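Local coordinates for protein L-lactate dehydrogenase (Trichomonas vaginalis, PDB 4UUL) that probably interconverts 2-oxo acids and L-2-hydroxy acids, pyruvate and lactate or oxaloacetate and malate, using NAD(H) as the redox cofactor, at residues 28-33 with 254-259; 131-136 with 318-323; 269-274 with 283-288. The protein carries 1 engineered substitution. All blocks are in the same frame, centred on the assembly; numbering follows the deposited sequence.

Contact 1. Residues 28-33 with 254-259; sequences ELYGDR and AWLFGT
One methyl group, CD1 of L256, is the main bump here, and the hollow it fills is made by L29 and Y30. It sits over one face of the Y30 ring, 4.0 Å from the ring centroid and 26° off the normal, a CH-pi contact displaced toward the phenol end. L29 forms the adjoining wall, its CD1 3.9 Å from L256 CD1. The second branch, L256 CD2, lies 3.7 Å from Y30 OH, so both prongs of the fork lie on the same side of the ring, near its hydroxyl end. Beside it, F257 comes in edge first, its plane at 87° to that of Y30 in an offset edge-to-face pair. F257 CZ makes the approach, 3.9 Å from Y30 CD1, while the same rim passes the L29 carbonyl with CE2 3.3 Å from O. With CG beside its own backbone N (chi1 -54°), the F257 ring reaches toward the loop, and CB of L256 rests on one of its faces. The chain then leaves helix 242-257 at G258, where phi turns positive. Segment 28-33 lies in the loop between helix 15-25 and strand 35-40; behind it, Y30 packs on strands 5-10 and 82-85, and L29 packs on helices 15-25 and 242-257.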
loop_
_atom_site.group_PDB
_atom_site.type_symbol
_atom_site.label_atom_id
_atom_site.label_comp_id
_atom_site.label_asym_id
_atom_site.label_seq_id
_atom_site.Cartn_x
_atom_site.Cartn_y
_atom_site.Cartn_z
ATOM N N GLU B 28 -1.343 2.902 9.757
ATOM C CA GLU B 28 -0.963 1.537 10.086
ATOM C C GLU B 28 0.237 1.432 11.021
ATOM O O GLU B 28 0.372 0.434 11.717
ATOM C CB GLU B 28 -0.661 0.762 8.814
ATOM C CG GLU B 28 0.103 -0.544 9.029
ATOM C CD GLU B 28 -0.666 -1.559 9.859
ATOM O OE1 GLU B 28 -1.920 -1.424 10.003
ATOM O OE2 GLU B 28 0.005 -2.510 10.344
ATOM N N LEU B 29 1.092 2.441 11.057
ATOM C CA LEU B 29 2.326 2.337 11.846
ATOM C C LEU B 29 2.096 2.842 13.278
ATOM O O LEU B 29 2.420 2.144 14.226
ATOM C CB LEU B 29 3.403 3.155 11.169
ATOM C CG LEU B 29 4.755 3.152 11.880
ATOM C CD1 LEU B 29 5.312 1.759 12.052
ATOM C CD2 LEU B 29 5.790 3.970 11.110
ATOM N N TYR B 30 1.546 4.039 13.426
ATOM C CA TYR B 30 1.457 4.742 14.709
ATOM C C TYR B 30 0.044 4.736 15.312
ATOM O O TYR B 30 -0.234 5.438 16.284
ATOM C CB TYR B 30 1.935 6.187 14.527
ATOM C CG TYR B 30 3.428 6.349 14.744
ATOM C CD1 TYR B 30 3.945 6.474 16.006
ATOM C CD2 TYR B 30 4.295 6.402 13.662
ATOM C CE1 TYR B 30 5.296 6.665 16.208
ATOM C CE2 TYR B 30 5.659 6.538 13.853
ATOM C CZ TYR B 30 6.150 6.723 15.138
ATOM O OH TYR B 30 7.488 6.918 15.315
ATOM N N GLY B 31 -0.846 3.941 14.740
ATOM C CA GLY B 31 -2.148 3.797 15.361
ATOM C C GLY B 31 -2.960 5.083 15.344
ATOM O O GLY B 31 -3.071 5.713 14.298
ATOM N N ASP B 32 -3.527 5.463 16.476
ATOM C CA ASP B 32 -4.323 6.674 16.519
ATOM C C ASP B 32 -3.511 7.967 16.415
ATOM O O ASP B 32 -4.076 9.037 16.237
ATOM C CB ASP B 32 -5.152 6.725 17.813
ATOM C CG ASP B 32 -6.238 5.677 17.859
ATOM O OD1 ASP B 32 -6.529 5.047 16.833
ATOM O OD2 ASP B 32 -6.801 5.483 18.935
ATOM N N ARG B 33 -2.200 7.881 16.574
ATOM C CA ARG B 33 -1.363 9.064 16.575
ATOM C C ARG B 33 -1.145 9.580 15.150
ATOM O O ARG B 33 -0.979 8.787 14.227
ATOM C CB ARG B 33 -0.029 8.714 17.212
ATOM C CG ARG B 33 0.886 9.901 17.387
ATOM C CD ARG B 33 2.123 9.510 18.180
ATOM N NE ARG B 33 3.012 10.660 18.327
ATOM C CZ ARG B 33 4.270 10.583 18.720
ATOM N NH1 ARG B 33 4.784 9.401 19.010
ATOM N NH2 ARG B 33 5.000 11.685 18.788
ATOM N N ALA B 254 6.805 -3.276 15.214
ATOM C CA ALA B 254 7.270 -4.109 16.318
ATOM C C ALA B 254 8.305 -3.349 17.178
ATOM O O ALA B 254 8.249 -3.405 18.404
ATOM C CB ALA B 254 7.897 -5.363 15.801
ATOM N N TRP B 255 9.233 -2.666 16.533
ATOM C CA TRP B 255 10.269 -1.902 17.229
ATOM C C TRP B 255 9.679 -0.799 18.087
ATOM O O TRP B 255 10.174 -0.492 19.178
ATOM C CB TRP B 255 11.255 -1.331 16.206
ATOM C CG TRP B 255 12.545 -0.857 16.745
ATOM C CD1 TRP B 255 13.034 -0.981 18.012
ATOM C CD2 TRP B 255 13.559 -0.195 15.976
ATOM N NE1 TRP B 255 14.294 -0.411 18.068
ATOM C CE2 TRP B 255 14.649 0.035 16.834
ATOM C CE3 TRP B 255 13.646 0.207 14.639
ATOM C CZ2 TRP B 255 15.816 0.643 16.391
ATOM C CZ3 TRP B 255 14.802 0.823 14.190
ATOM C CH2 TRP B 255 15.884 1.029 15.074
ATOM N N LEU B 256 8.616 -0.168 17.600
ATOM C CA LEU B 256 8.027 0.948 18.297
ATOM C C LEU B 256 7.200 0.504 19.504
ATOM O O LEU B 256 7.283 1.167 20.548
ATOM C CB LEU B 256 7.161 1.793 17.356
ATOM C CG LEU B 256 7.884 2.698 16.371
ATOM C CD1 LEU B 256 6.944 3.197 15.282
ATOM C CD2 LEU B 256 8.533 3.872 17.062
ATOM N N PHE B 257 6.421 -0.582 19.365
ATOM C CA PHE B 257 5.342 -0.915 20.316
ATOM C C PHE B 257 5.404 -2.310 20.899
ATOM O O PHE B 257 4.621 -2.634 21.798
ATOM C CB PHE B 257 3.961 -0.680 19.690
ATOM C CG PHE B 257 3.797 0.705 19.147
ATOM C CD1 PHE B 257 3.748 1.783 20.012
ATOM C CD2 PHE B 257 3.735 0.935 17.785
ATOM C CE1 PHE B 257 3.647 3.056 19.543
ATOM C CE2 PHE B 257 3.610 2.238 17.312
ATOM C CZ PHE B 257 3.565 3.276 18.196
ATOM N N GLY B 258 6.360 -3.120 20.449
ATOM C CA GLY B 258 6.525 -4.453 21.002
ATOM C C GLY B 258 5.964 -5.557 20.149
ATOM O O GLY B 258 5.090 -5.340 19.316
ATOM N N THR B 259 6.527 -6.744 20.318
ATOM C CA THR B 259 6.052 -7.934 19.627
ATOM C C THR B 259 5.037 -8.695 20.464
ATOM O O THR B 259 4.900 -8.448 21.670
ATOM C CB THR B 259 7.249 -8.834 19.285
ATOM O OG1 THR B 259 8.033 -9.067 20.469
ATOM C CG2 THR B 259 8.103 -8.201 18.222
#

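Contact 2. Residues 131-136 with 318-323; sequences PDNTNC and KDLFHE
T134 and E323 make the tightest join between these two helices: T134 OG1 donates to E323 OE1 at 2.7 Å, using the carboxylate lone pair that faces away from OE2. The threonine hydroxyl lies beside its own backbone N, chi1 -64°, which turns it to the glutamate, whose chain runs out extended beyond CG to meet it. The second close spot is apolar. There the CD2 branch of L320 presses on N133 CB at 3.6 Å, the two side chains crossing at about a right angle, while the amide nitrogen of N133 is turned to the backbone oxygens of V284 and G184.

Helix 132-141 belongs to the Rossmann-type NAD-binding domain and helix 307-337 to the C-terminal domain, so the contact spans the two. P131, preceded by a cis peptide, stands at the N-cap, and the next residue, D132, is hydrogen-bonded through OD1 to ND1 of H186, the predicted proton acceptor; D132 contacts NADH in another model of this protein.

The looser part holds two waters. The axes of the short helical segments stay 10.0 Å apart. Water 1 donates to T134 OG1 and to L320 O, each at 2.8 Å, bridging the threonine hydroxyl to the L320 backbone. Water 2 accepts from T134 N at 3.2 Å and lies 2.8 Å from E323 OE1, probably donating to it. Beyond this, E323 OE2 pairs with R97, a charge that would help keep the buried carboxylate ionised. Solvent lies on the far side of helix 307-337, where K318 and H322 are exposed.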
loop_
_atom_site.group_PDB
_atom_site.type_symbol
_atom_site.label_atom_id
_atom_site.label_comp_id
_atom_site.label_asym_id
_atom_site.label_seq_id
_atom_site.Cartn_x
_atom_site.Cartn_y
_atom_site.Cartn_z
ATOM N N PRO B 131 24.065 -2.511 0.779
ATOM C CA PRO B 131 24.087 -3.672 1.669
ATOM C C PRO B 131 23.714 -3.266 3.104
ATOM O O PRO B 131 24.420 -2.476 3.718
ATOM C CB PRO B 131 25.552 -4.146 1.573
ATOM C CG PRO B 131 26.346 -2.886 1.280
ATOM C CD PRO B 131 25.437 -1.991 0.505
ATOM N N ASP B 132 22.548 -3.684 3.578
ATOM C CA ASP B 132 21.928 -3.058 4.723
ATOM C C ASP B 132 22.698 -3.249 6.036
ATOM O O ASP B 132 22.861 -2.290 6.784
ATOM C CB ASP B 132 20.433 -3.392 4.862
ATOM C CG ASP B 132 20.137 -4.843 5.009
ATOM O OD1 ASP B 132 21.025 -5.703 4.743
ATOM O OD2 ASP B 132 18.992 -5.133 5.349
ATOM N N ASN B 133 23.181 -4.456 6.370
ATOM C CA ASN B 133 23.882 -4.592 7.621
ATOM C C ASN B 133 25.095 -3.678 7.689
ATOM O O ASN B 133 25.364 -3.053 8.724
ATOM C CB ASN B 133 24.407 -6.027 7.839
ATOM C CG ASN B 133 23.342 -7.097 7.831
ATOM O OD1 ASN B 133 22.605 -7.263 6.839
ATOM N ND2 ASN B 133 23.307 -7.897 8.898
ATOM N N THR B 134 25.863 -3.640 6.614
ATOM C CA THR B 134 27.084 -2.835 6.614
ATOM C C THR B 134 26.772 -1.336 6.530
ATOM O O THR B 134 27.379 -0.554 7.268
ATOM C CB THR B 134 28.036 -3.266 5.544
ATOM O OG1 THR B 134 28.428 -4.597 5.880
ATOM C CG2 THR B 134 29.265 -2.368 5.448
ATOM N N ASN B 135 25.756 -0.956 5.734
ATOM C CA ASN B 135 25.329 0.408 5.745
ATOM C C ASN B 135 24.906 0.862 7.140
ATOM O O ASN B 135 25.203 1.994 7.549
ATOM C CB ASN B 135 24.167 0.592 4.773
ATOM C CG ASN B 135 24.585 0.473 3.308
ATOM O OD1 ASN B 135 25.746 0.641 2.949
ATOM N ND2 ASN B 135 23.585 0.359 2.435
ATOM N N CYS B 136 24.199 -0.026 7.850
ATOM C CA CYS B 136 23.751 0.271 9.193
ATOM C C CYS B 136 24.944 0.506 10.144
ATOM O O CYS B 136 24.987 1.455 10.909
ATOM C CB CYS B 136 22.868 -0.852 9.701
ATOM S SG CYS B 136 22.059 -0.537 11.288
ATOM N N LYS B 318 32.164 -13.806 9.998
ATOM C CA LYS B 318 33.422 -13.464 9.325
ATOM C C LYS B 318 33.142 -12.538 8.124
ATOM O O LYS B 318 33.826 -11.537 7.898
ATOM C CB LYS B 318 34.132 -14.769 8.883
ATOM C CG LYS B 318 35.441 -14.532 8.175
ATOM C CD LYS B 318 36.132 -15.897 7.914
ATOM C CE LYS B 318 37.456 -15.821 7.178
ATOM N NZ LYS B 318 37.339 -15.267 5.858
ATOM N N ASP B 319 32.103 -12.856 7.350
ATOM C CA ASP B 319 31.703 -12.059 6.191
ATOM C C ASP B 319 31.374 -10.629 6.607
ATOM O O ASP B 319 31.848 -9.667 5.977
ATOM C CB ASP B 319 30.495 -12.719 5.557
ATOM C CG ASP B 319 30.016 -12.085 4.332
ATOM O OD1 ASP B 319 30.827 -11.612 3.534
ATOM O OD2 ASP B 319 28.768 -12.072 4.102
ATOM N N LEU B 320 30.621 -10.451 7.686
ATOM C CA LEU B 320 30.276 -9.096 8.133
ATOM C C LEU B 320 31.478 -8.307 8.569
ATOM O O LEU B 320 31.566 -7.122 8.254
ATOM C CB LEU B 320 29.243 -9.168 9.233
ATOM C CG LEU B 320 27.829 -9.453 8.744
ATOM C CD1 LEU B 320 27.002 -10.050 9.878
ATOM C CD2 LEU B 320 27.208 -8.205 8.203
ATOM N N PHE B 321 32.413 -8.932 9.279
ATOM C CA PHE B 321 33.588 -8.189 9.694
ATOM C C PHE B 321 34.399 -7.777 8.461
ATOM O O PHE B 321 35.008 -6.702 8.417
ATOM C CB PHE B 321 34.433 -8.995 10.718
ATOM C CG PHE B 321 33.904 -8.832 12.115
ATOM C CD1 PHE B 321 34.241 -7.727 12.889
ATOM C CD2 PHE B 321 32.990 -9.741 12.622
ATOM C CE1 PHE B 321 33.722 -7.521 14.158
ATOM C CE2 PHE B 321 32.414 -9.539 13.874
ATOM C CZ PHE B 321 32.802 -8.456 14.647
ATOM N N HIS B 322 34.461 -8.646 7.474
ATOM C CA HIS B 322 35.150 -8.320 6.222
ATOM C C HIS B 322 34.478 -7.153 5.483
ATOM O O HIS B 322 35.163 -6.251 5.004
ATOM C CB HIS B 322 35.220 -9.550 5.351
ATOM C CG HIS B 322 35.996 -9.323 4.121
ATOM N ND1 HIS B 322 37.286 -8.843 4.141
ATOM C CD2 HIS B 322 35.661 -9.452 2.821
ATOM C CE1 HIS B 322 37.709 -8.683 2.906
ATOM N NE2 HIS B 322 36.754 -9.068 2.086
ATOM N N GLU B 323 33.163 -7.153 5.383
ATOM C CA GLU B 323 32.495 -6.051 4.723
ATOM C C GLU B 323 32.769 -4.720 5.433
ATOM O O GLU B 323 32.967 -3.672 4.816
ATOM C CB GLU B 323 30.986 -6.226 4.628
ATOM C CG GLU B 323 30.523 -7.390 3.770
ATOM C CD GLU B 323 29.044 -7.287 3.418
ATOM O OE1 GLU B 323 28.349 -6.335 3.871
ATOM O OE2 GLU B 323 28.563 -8.130 2.669
HETATM O O HOH W 1 29.621 -5.071 8.335
HETATM O O HOH W 2 25.683 -6.097 4.582
#

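Contact 3. Residues 269-274 with 283-288; sequences IPVPEG and VVFSFP
V271 pushes its CG2 methyl into the angle between V283, F285 and F287. CG2 lies beside the backbone N of V271 (chi1 169° for CG1), which brings it to 3.5 Å from CB of F285 and 3.9 Å from CG2 of V283, and it meets the F287 ring at the edge, near the ring plane. Two more residues touch that ring: P272 and F287 reach toward each other from opposite directions, with P272 CD 3.9 Å from F287 CE2, and I269 crosses F287 at about a right angle with I269 CG1 3.8 Å from F287 CD2. CD1 of F285, from the same strand as F287, lies over one face of the F287 ring, toward the rim. P270 and V284 point to the other side of the sheet, where P270 CG lies 4.4 Å from V284 CG2.

These side chains sit on an antiparallel pairing in the three-stranded sheet of the C-terminal domain, with strand 284-291 in the middle and 265-270 at one edge. I269 and F285 form the hydrogen-bonded pair, I269 N to F285 O at 3.0 Å and F285 N to I269 O at 2.9 Å. P270 with V284 is the non-hydrogen-bonded pair, and the proline has no N-H to offer. Past it the chain turns out of the strand, yet V271 N still reaches V283 O at 2.9 Å. Strand 297-299, on the far edge of the sheet, sets V299 against I269, P272 and F287.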
loop_
_atom_site.group_PDB
_atom_site.type_symbol
_atom_site.label_atom_id
_atom_site.label_comp_id
_atom_site.label_asym_id
_atom_site.label_seq_id
_atom_site.Cartn_x
_atom_site.Cartn_y
_atom_site.Cartn_z
ATOM N N ILE B 269 20.708 -6.226 14.177
ATOM C CA ILE B 269 20.987 -5.292 15.267
ATOM C C ILE B 269 22.475 -5.257 15.511
ATOM O O ILE B 269 23.178 -6.233 15.263
ATOM C CB ILE B 269 20.228 -5.619 16.565
ATOM C CG1 ILE B 269 20.476 -7.073 16.974
ATOM C CG2 ILE B 269 18.754 -5.353 16.415
ATOM C CD1 ILE B 269 20.052 -7.377 18.407
ATOM N N PRO B 270 22.965 -4.113 16.001
ATOM C CA PRO B 270 24.335 -4.114 16.537
ATOM C C PRO B 270 24.475 -5.278 17.497
ATOM O O PRO B 270 23.656 -5.451 18.385
ATOM C CB PRO B 270 24.396 -2.769 17.291
ATOM C CG PRO B 270 23.410 -1.904 16.541
ATOM C CD PRO B 270 22.267 -2.856 16.264
ATOM N N VAL B 271 25.524 -6.067 17.348
ATOM C CA VAL B 271 25.623 -7.282 18.142
ATOM C C VAL B 271 25.709 -6.941 19.611
ATOM O O VAL B 271 26.607 -6.216 20.004
ATOM C CB VAL B 271 26.871 -8.122 17.738
ATOM C CG1 VAL B 271 27.140 -9.222 18.717
ATOM C CG2 VAL B 271 26.714 -8.684 16.322
ATOM N N PRO B 272 24.812 -7.496 20.457
ATOM C CA PRO B 272 24.919 -7.254 21.904
ATOM C C PRO B 272 26.084 -8.022 22.511
ATOM O O PRO B 272 26.265 -9.176 22.250
ATOM C CB PRO B 272 23.587 -7.787 22.491
ATOM C CG PRO B 272 22.662 -7.939 21.329
ATOM C CD PRO B 272 23.569 -8.208 20.125
ATOM N N GLU B 273 26.858 -7.376 23.360
ATOM C CA GLU B 273 27.959 -8.045 24.046
ATOM C C GLU B 273 27.488 -9.293 24.771
ATOM O O GLU B 273 28.194 -10.324 24.794
ATOM C CB GLU B 273 28.672 -7.107 25.028
ATOM C CG GLU B 273 29.966 -7.718 25.648
ATOM C CD GLU B 273 30.743 -6.720 26.491
ATOM O OE1 GLU B 273 30.459 -5.506 26.391
ATOM O OE2 GLU B 273 31.641 -7.153 27.253
ATOM N N GLY B 274 26.332 -9.250 25.394
ATOM C CA GLY B 274 25.980 -10.477 26.136
ATOM C C GLY B 274 25.349 -11.641 25.377
ATOM O O GLY B 274 24.855 -12.566 26.004
ATOM N N VAL B 283 29.624 -5.629 14.609
ATOM C CA VAL B 283 28.906 -5.590 13.353
ATOM C C VAL B 283 27.400 -5.541 13.674
ATOM O O VAL B 283 27.007 -5.626 14.840
ATOM C CB VAL B 283 29.226 -6.772 12.451
ATOM C CG1 VAL B 283 30.673 -6.719 11.969
ATOM C CG2 VAL B 283 28.922 -8.101 13.131
ATOM N N VAL B 284 26.599 -5.421 12.621
ATOM C CA VAL B 284 25.138 -5.491 12.677
ATOM C C VAL B 284 24.782 -6.852 12.105
ATOM O O VAL B 284 25.177 -7.188 10.982
ATOM C CB VAL B 284 24.512 -4.319 11.921
ATOM C CG1 VAL B 284 22.986 -4.502 11.772
ATOM C CG2 VAL B 284 24.862 -3.016 12.583
ATOM N N PHE B 285 24.034 -7.655 12.876
ATOM C CA PHE B 285 23.877 -9.086 12.611
ATOM C C PHE B 285 22.407 -9.435 12.844
ATOM O O PHE B 285 21.836 -9.006 13.849
ATOM C CB PHE B 285 24.793 -9.804 13.614
ATOM C CG PHE B 285 25.002 -11.292 13.373
ATOM C CD1 PHE B 285 24.057 -12.251 13.776
ATOM C CD2 PHE B 285 26.187 -11.737 12.813
ATOM C CE1 PHE B 285 24.283 -13.583 13.575
ATOM C CE2 PHE B 285 26.398 -13.087 12.620
ATOM C CZ PHE B 285 25.475 -14.008 12.982
ATOM N N SER B 286 21.792 -10.178 11.910
ATOM C CA SER B 286 20.413 -10.561 12.115
ATOM C C SER B 286 20.303 -11.679 13.151
ATOM O O SER B 286 21.009 -12.700 13.075
ATOM C CB SER B 286 19.777 -11.002 10.790
ATOM O OG SER B 286 18.404 -11.280 11.005
ATOM N N PHE B 287 19.491 -11.421 14.166
ATOM C CA PHE B 287 19.202 -12.367 15.258
ATOM C C PHE B 287 17.704 -12.605 15.352
ATOM O O PHE B 287 16.918 -11.732 14.941
ATOM C CB PHE B 287 19.585 -11.769 16.611
ATOM C CG PHE B 287 21.082 -11.723 16.917
ATOM C CD1 PHE B 287 21.731 -12.808 17.430
ATOM C CD2 PHE B 287 21.813 -10.579 16.695
ATOM C CE1 PHE B 287 23.065 -12.783 17.751
ATOM C CE2 PHE B 287 23.169 -10.525 17.030
ATOM C CZ PHE B 287 23.774 -11.614 17.579
ATOM N N PRO B 288 17.315 -13.729 15.964
ATOM C CA PRO B 288 15.906 -13.857 16.379
ATOM C C PRO B 288 15.633 -12.912 17.542
ATOM O O PRO B 288 16.333 -12.972 18.581
ATOM C CB PRO B 288 15.793 -15.308 16.795
ATOM C CG PRO B 288 17.184 -15.643 17.316
ATOM C CD PRO B 288 18.175 -14.813 16.459
#

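Overall arrangement
Contacts 1 and 2 both join the NAD-binding domain to the C-terminal domain, at places about 28 Å apart between centres on opposite sides of the chain's centre; contact 3 stays within the C-terminal domain. Contact 1 is partly buried and held by aromatic and aliphatic packing without a hydrogen bond. Contacts 2 and 3 are buried: the former relies on a carboxylate, a hydroxyl and waters, its 131-136 segment lying close to the predicted catalytic histidine, the latter on backbone pairing and apolar side chains. These two touch, through N133 ND2 on V284 O and L320 and F321 on the 283-285 backbone and side chains. Helix 242-257 of contact 1 leads on to strand 265-270 of contact 3.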